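Local atomic coordinates of CYCLIN domain-containing protein (Chaetomium thermophilum, PDB entry 6Z3U), a protein that probably acts as the cyclin H-type regulatory subunit of the CDK-activating kinase complex, in which it partners CDK7 and MAT1. Residues 216-230 / 328-340. Residues are numbered along the deposited sequence; the frame is centred on the assembly and turned at random.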
loop_
_atom_site.group_PDB
_atom_site.type_symbol
_atom_site.label_atom_id
_atom_site.label_comp_id
_atom_site.label_asym_id
_atom_site.label_seq_id
_atom_site.Cartn_x
_atom_site.Cartn_y
_atom_site.Cartn_z
ATOM N N ARG A 216 -20.998 -0.605 -18.037
ATOM C CA ARG A 216 -20.660 0.701 -18.591
ATOM C C ARG A 216 -19.866 1.526 -17.589
ATOM O O ARG A 216 -18.824 2.100 -17.929
ATOM C CB ARG A 216 -21.924 1.445 -19.021
ATOM C CG ARG A 216 -21.647 2.820 -19.627
ATOM C CD ARG A 216 -20.685 2.713 -20.800
ATOM N NE ARG A 216 -20.415 3.997 -21.436
ATOM C CZ ARG A 216 -19.474 4.185 -22.355
ATOM N NH1 ARG A 216 -19.293 5.386 -22.885
ATOM N NH2 ARG A 216 -18.708 3.173 -22.740
ATOM N N ALA A 217 -20.347 1.602 -16.346
ATOM C CA ALA A 217 -19.653 2.384 -15.330
ATOM C C ALA A 217 -18.197 1.961 -15.193
ATOM O O ALA A 217 -17.335 2.794 -14.894
ATOM C CB ALA A 217 -20.368 2.252 -13.985
ATOM N N ARG A 218 -17.904 0.676 -15.405
ATOM C CA ARG A 218 -16.520 0.221 -15.317
ATOM C C ARG A 218 -15.676 0.787 -16.455
ATOM O O ARG A 218 -14.547 1.239 -16.230
ATOM C CB ARG A 218 -16.472 -1.307 -15.318
ATOM C CG ARG A 218 -15.107 -1.861 -14.959
ATOM C CD ARG A 218 -15.162 -3.335 -14.587
ATOM N NE ARG A 218 -15.762 -4.142 -15.647
ATOM C CZ ARG A 218 -16.755 -5.013 -15.478
ATOM N NH1 ARG A 218 -17.277 -5.233 -14.277
ATOM N NH2 ARG A 218 -17.215 -5.683 -16.524
ATOM N N GLU A 219 -16.203 0.772 -17.682
ATOM C CA GLU A 219 -15.476 1.362 -18.802
ATOM C C GLU A 219 -15.268 2.859 -18.599
ATOM O O GLU A 219 -14.222 3.403 -18.970
ATOM C CB GLU A 219 -16.219 1.103 -20.114
ATOM C CG GLU A 219 -16.003 -0.288 -20.706
ATOM C CD GLU A 219 -14.535 -0.604 -20.966
ATOM O OE1 GLU A 219 -13.710 0.336 -20.981
ATOM O OE2 GLU A 219 -14.208 -1.796 -21.153
ATOM N N ILE A 220 -16.260 3.544 -18.027
ATOM C CA ILE A 220 -16.101 4.963 -17.722
ATOM C C ILE A 220 -14.971 5.163 -16.721
ATOM O O ILE A 220 -14.087 6.006 -16.910
ATOM C CB ILE A 220 -17.426 5.552 -17.205
ATOM C CG1 ILE A 220 -18.511 5.423 -18.279
ATOM C CG2 ILE A 220 -17.229 7.007 -16.788
ATOM C CD1 ILE A 220 -19.865 5.972 -17.873
ATOM N N LEU A 221 -14.985 4.387 -15.634
ATOM C CA LEU A 221 -13.947 4.521 -14.621
ATOM C C LEU A 221 -12.572 4.205 -15.192
ATOM O O LEU A 221 -11.567 4.772 -14.748
ATOM C CB LEU A 221 -14.251 3.604 -13.436
ATOM C CG LEU A 221 -15.447 3.981 -12.556
ATOM C CD1 LEU A 221 -15.621 2.961 -11.440
ATOM C CD2 LEU A 221 -15.295 5.381 -11.977
ATOM N N ARG A 222 -12.509 3.310 -16.179
ATOM C CA ARG A 222 -11.244 2.905 -16.776
ATOM C C ARG A 222 -10.600 3.992 -17.625
ATOM O O ARG A 222 -9.438 3.830 -18.015
ATOM C CB ARG A 222 -11.459 1.656 -17.637
ATOM C CG ARG A 222 -11.518 0.359 -16.846
ATOM C CD ARG A 222 -12.338 -0.702 -17.566
ATOM N NE ARG A 222 -12.179 -2.018 -16.954
ATOM C CZ ARG A 222 -12.238 -3.170 -17.616
ATOM N NH1 ARG A 222 -12.075 -4.313 -16.964
ATOM N NH2 ARG A 222 -12.462 -3.185 -18.924
ATOM N N PHE A 223 -11.307 5.081 -17.931
ATOM C CA PHE A 223 -10.748 6.090 -18.821
ATOM C C PHE A 223 -11.057 7.507 -18.350
ATOM O O PHE A 223 -10.149 8.333 -18.213
ATOM C CB PHE A 223 -11.285 5.892 -20.242
ATOM C CG PHE A 223 -10.618 6.758 -21.269
ATOM C CD1 PHE A 223 -9.453 6.330 -21.885
ATOM C CD2 PHE A 223 -11.138 7.993 -21.616
ATOM C CE1 PHE A 223 -8.823 7.111 -22.830
ATOM C CE2 PHE A 223 -10.510 8.781 -22.563
ATOM C CZ PHE A 223 -9.352 8.338 -23.171
ATOM N N SER A 224 -12.335 7.798 -18.105
ATOM C CA SER A 224 -12.754 9.178 -17.866
ATOM C C SER A 224 -12.032 9.838 -16.698
ATOM O O SER A 224 -11.504 10.950 -16.878
ATOM C CB SER A 224 -14.272 9.222 -17.664
ATOM O OG SER A 224 -14.951 9.294 -18.903
ATOM N N PRO A 225 -11.963 9.245 -15.502
ATOM C CA PRO A 225 -11.336 9.950 -14.376
ATOM C C PRO A 225 -9.818 9.878 -14.370
ATOM O O PRO A 225 -9.184 10.579 -13.568
ATOM C CB PRO A 225 -11.929 9.236 -13.157
ATOM C CG PRO A 225 -12.103 7.825 -13.627
ATOM C CD PRO A 225 -12.440 7.905 -15.107
ATOM N N LEU A 226 -9.218 9.063 -15.237
ATOM C CA LEU A 226 -7.769 8.982 -15.351
ATOM C C LEU A 226 -7.209 10.017 -16.316
ATOM O O LEU A 226 -6.057 10.438 -16.165
ATOM C CB LEU A 226 -7.360 7.583 -15.814
ATOM C CG LEU A 226 -7.904 6.427 -14.974
ATOM C CD1 LEU A 226 -7.469 5.095 -15.566
ATOM C CD2 LEU A 226 -7.463 6.543 -13.526
ATOM N N ILE A 227 -8.006 10.434 -17.302
ATOM C CA ILE A 227 -7.569 11.440 -18.263
ATOM C C ILE A 227 -7.916 12.853 -17.811
ATOM O O ILE A 227 -7.316 13.818 -18.307
ATOM C CB ILE A 227 -8.189 11.162 -19.643
ATOM C CG1 ILE A 227 -7.804 9.763 -20.133
ATOM C CG2 ILE A 227 -7.743 12.198 -20.658
ATOM C CD1 ILE A 227 -6.302 9.524 -20.238
ATOM N N THR A 228 -8.861 13.004 -16.889
ATOM C CA THR A 228 -9.265 14.290 -16.347
ATOM C C THR A 228 -8.737 14.424 -14.920
ATOM O O THR A 228 -8.101 13.515 -14.379
ATOM C CB THR A 228 -10.788 14.436 -16.395
ATOM O OG1 THR A 228 -11.144 15.814 -16.222
ATOM C CG2 THR A 228 -11.442 13.602 -15.299
ATOM N N ASP A 229 -9.013 15.575 -14.303
ATOM C CA ASP A 229 -8.565 15.862 -12.944
ATOM C C ASP A 229 -9.527 15.346 -11.878
ATOM O O ASP A 229 -9.626 15.943 -10.798
ATOM C CB ASP A 229 -8.350 17.368 -12.774
ATOM C CG ASP A 229 -7.258 17.904 -13.675
ATOM O OD1 ASP A 229 -6.413 17.104 -14.132
ATOM O OD2 ASP A 229 -7.241 19.127 -13.922
ATOM N N ALA A 230 -10.233 14.246 -12.146
ATOM C CA ALA A 230 -11.237 13.764 -11.203
ATOM C C ALA A 230 -10.618 13.413 -9.854
ATOM O O ALA A 230 -11.162 13.771 -8.803
ATOM C CB ALA A 230 -11.964 12.552 -11.790
ATOM N N MET A 328 -17.574 16.850 -14.999
ATOM C CA MET A 328 -16.154 16.768 -15.328
ATOM C C MET A 328 -15.845 15.502 -16.118
ATOM O O MET A 328 -15.067 15.535 -17.079
ATOM C CB MET A 328 -15.315 16.822 -14.051
ATOM C CG MET A 328 -13.816 16.766 -14.303
ATOM S SD MET A 328 -12.825 17.203 -12.859
ATOM C CE MET A 328 -11.840 18.541 -13.529
ATOM N N LEU A 329 -16.444 14.375 -15.726
ATOM C CA LEU A 329 -16.178 13.114 -16.412
ATOM C C LEU A 329 -16.749 13.110 -17.825
ATOM O O LEU A 329 -16.143 12.548 -18.744
ATOM C CB LEU A 329 -16.759 11.951 -15.607
ATOM C CG LEU A 329 -15.814 11.246 -14.634
ATOM C CD1 LEU A 329 -15.158 12.235 -13.684
ATOM C CD2 LEU A 329 -16.564 10.170 -13.863
ATOM N N SER A 330 -17.916 13.726 -18.018
ATOM C CA SER A 330 -18.585 13.662 -19.312
ATOM C C SER A 330 -17.738 14.232 -20.444
ATOM O O SER A 330 -17.943 13.855 -21.604
ATOM C CB SER A 330 -19.918 14.408 -19.242
ATOM O OG SER A 330 -19.709 15.805 -19.121
ATOM N N LYS A 331 -16.798 15.128 -20.141
ATOM C CA LYS A 331 -15.998 15.766 -21.181
ATOM C C LYS A 331 -14.939 14.847 -21.777
ATOM O O LYS A 331 -14.330 15.215 -22.789
ATOM C CB LYS A 331 -15.329 17.021 -20.616
ATOM C CG LYS A 331 -16.299 18.156 -20.320
ATOM C CD LYS A 331 -15.622 19.306 -19.587
ATOM C CE LYS A 331 -15.183 18.881 -18.195
ATOM N NZ LYS A 331 -14.736 20.023 -17.353
ATOM N N GLU A 332 -14.699 13.675 -21.188
ATOM C CA GLU A 332 -13.702 12.736 -21.695
ATOM C C GLU A 332 -14.202 11.305 -21.480
ATOM O O GLU A 332 -13.624 10.506 -20.749
ATOM C CB GLU A 332 -12.350 12.970 -21.024
ATOM C CG GLU A 332 -11.157 12.842 -21.960
ATOM C CD GLU A 332 -11.159 13.882 -23.071
ATOM O OE1 GLU A 332 -11.343 15.081 -22.770
ATOM O OE2 GLU A 332 -10.971 13.501 -24.247
ATOM N N LEU A 333 -15.300 10.968 -22.152
ATOM C CA LEU A 333 -15.907 9.657 -22.018
ATOM C C LEU A 333 -15.065 8.616 -22.751
ATOM O O LEU A 333 -14.171 8.955 -23.527
ATOM C CB LEU A 333 -17.339 9.691 -22.552
ATOM C CG LEU A 333 -18.319 10.544 -21.740
ATOM C CD1 LEU A 333 -19.667 10.643 -22.442
ATOM C CD2 LEU A 333 -18.486 9.987 -20.336
ATOM N N PRO A 334 -15.324 7.329 -22.508
ATOM C CA PRO A 334 -14.519 6.282 -23.164
ATOM C C PRO A 334 -14.478 6.379 -24.678
ATOM O O PRO A 334 -13.513 5.899 -25.290
ATOM C CB PRO A 334 -15.202 4.985 -22.707
ATOM C CG PRO A 334 -15.847 5.330 -21.410
ATOM C CD PRO A 334 -16.267 6.770 -21.522
ATOM N N GLU A 335 -15.493 6.972 -25.310
ATOM C CA GLU A 335 -15.476 7.090 -26.764
ATOM C C GLU A 335 -14.302 7.933 -27.243
ATOM O O GLU A 335 -13.847 7.774 -28.381
ATOM C CB GLU A 335 -16.789 7.696 -27.267
ATOM C CG GLU A 335 -17.999 6.781 -27.149
ATOM C CD GLU A 335 -18.377 6.494 -25.713
ATOM O OE1 GLU A 335 -18.385 7.442 -24.900
ATOM O OE2 GLU A 335 -18.659 5.319 -25.393
ATOM N N ARG A 336 -13.798 8.826 -26.392
ATOM C CA ARG A 336 -12.674 9.683 -26.746
ATOM C C ARG A 336 -11.358 8.926 -26.858
ATOM O O ARG A 336 -10.343 9.545 -27.197
ATOM C CB ARG A 336 -12.543 10.810 -25.720
ATOM C CG ARG A 336 -13.733 11.762 -25.701
ATOM C CD ARG A 336 -13.545 12.916 -26.677
ATOM N NE ARG A 336 -12.557 13.877 -26.196
ATOM C CZ ARG A 336 -12.194 14.977 -26.847
ATOM N NH1 ARG A 336 -11.283 15.784 -26.320
ATOM N NH2 ARG A 336 -12.734 15.271 -28.024
ATOM N N ARG A 337 -11.345 7.618 -26.582
ATOM C CA ARG A 337 -10.123 6.837 -26.751
ATOM C C ARG A 337 -9.567 6.984 -28.161
ATOM O O ARG A 337 -8.348 7.042 -28.357
ATOM C CB ARG A 337 -10.394 5.363 -26.452
ATOM C CG ARG A 337 -10.415 5.004 -24.981
ATOM C CD ARG A 337 -10.602 3.505 -24.794
ATOM N NE ARG A 337 -11.437 3.186 -23.637
ATOM C CZ ARG A 337 -10.978 2.902 -22.419
ATOM N NH1 ARG A 337 -11.833 2.624 -21.445
ATOM N NH2 ARG A 337 -9.673 2.892 -22.169
ATOM N N GLU A 338 -10.452 7.039 -29.156
ATOM C CA GLU A 338 -10.029 7.179 -30.542
ATOM C C GLU A 338 -9.576 8.595 -30.875
ATOM O O GLU A 338 -8.791 8.776 -31.811
ATOM C CB GLU A 338 -11.172 6.763 -31.472
ATOM C CG GLU A 338 -11.648 5.334 -31.247
ATOM C CD GLU A 338 -13.028 5.073 -31.821
ATOM O OE1 GLU A 338 -13.378 5.698 -32.845
ATOM O OE2 GLU A 338 -13.764 4.244 -31.240
ATOM N N HIS A 339 -10.048 9.598 -30.127
ATOM C CA HIS A 339 -9.631 10.973 -30.385
ATOM C C HIS A 339 -8.151 11.171 -30.095
ATOM O O HIS A 339 -7.444 11.833 -30.864
ATOM C CB HIS A 339 -10.464 11.939 -29.543
ATOM C CG HIS A 339 -9.908 13.327 -29.490
ATOM N ND1 HIS A 339 -9.943 14.186 -30.567
ATOM C CD2 HIS A 339 -9.294 14.004 -28.489
ATOM C CE1 HIS A 339 -9.381 15.334 -30.232
ATOM N NE2 HIS A 339 -8.977 15.249 -28.976
ATOM N N TRP A 340 -7.663 10.613 -28.988
ATOM C CA TRP A 340 -6.267 10.777 -28.607
ATOM C C TRP A 340 -5.336 9.812 -29.327
ATOM O O TRP A 340 -4.116 9.929 -29.172
ATOM C CB TRP A 340 -6.125 10.607 -27.094
ATOM C CG TRP A 340 -6.908 11.624 -26.316
ATOM C CD1 TRP A 340 -8.149 11.464 -25.774
ATOM C CD2 TRP A 340 -6.502 12.962 -26.001
ATOM N NE1 TRP A 340 -8.542 12.617 -25.139
ATOM C CE2 TRP A 340 -7.548 13.553 -25.263
ATOM C CE3 TRP A 340 -5.356 13.717 -26.270
ATOM C CZ2 TRP A 340 -7.481 14.861 -24.789
ATOM C CZ3 TRP A 340 -5.291 15.017 -25.799
ATOM C CH2 TRP A 340 -6.346 15.575 -25.067
#
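F223 and R337 meet at the heart of the contact, the aromatic ring lying between an arginine stem and an isoleucine. CG of R337 stands over one face, 3.8 Å from the F223 ring centroid, a CH-pi contact, while I227 CG1 of the ring's own segment covers the opposite face; W340 CD1 and the carbonyl O of E332 meet the ring's edge. With its CG anti to the backbone N (chi1 -172°), F223 sends the ring into this slot, where a flat, apolar side chain suits both faces. Beside it, S224 OG donates to E332 O at 2.6 Å, coming from above the carbonyl plane; a side chain as short as serine's suits a spot where the backbones run close. P334 puts its compact ring against the helix 207-221, CG lying 3.5 Å from E219 O, and meets I220 CG1. L329 CD1 packs on A230 CB, and M328 CG rests against T228 OG1, its flexible chain bending to bring CE onto D229 CB.

Charged pairs flank this centre. R216 NH1 forms a salt bridge with E335 OE2, though the hydrogen bond within it is weak. R337 reaches past F223 to place NH1 3.0 Å from E219 OE1, the two planes nearly perpendicular at 83°. R222 NH2 also pairs with E219 OE2 through a weak hydrogen bond, while its NE forms a salt bridge with D108.

In the second shell, E332 OE2 accepts from W340 NE1 and from R336 NE (2.5 Å), which arrive from opposite faces of the carboxylate plane, tying E332 to residues further along its segment. I227 also touches T91 of the helix 83-103. The chemistry thus implies that residues 328-340 are held against helices 207-221 and 224-227 by a largely apolar centre pinned by one hydroxyl-to-carbonyl bond, with ion pairs at its margin probably adding electrostatic stabilisation.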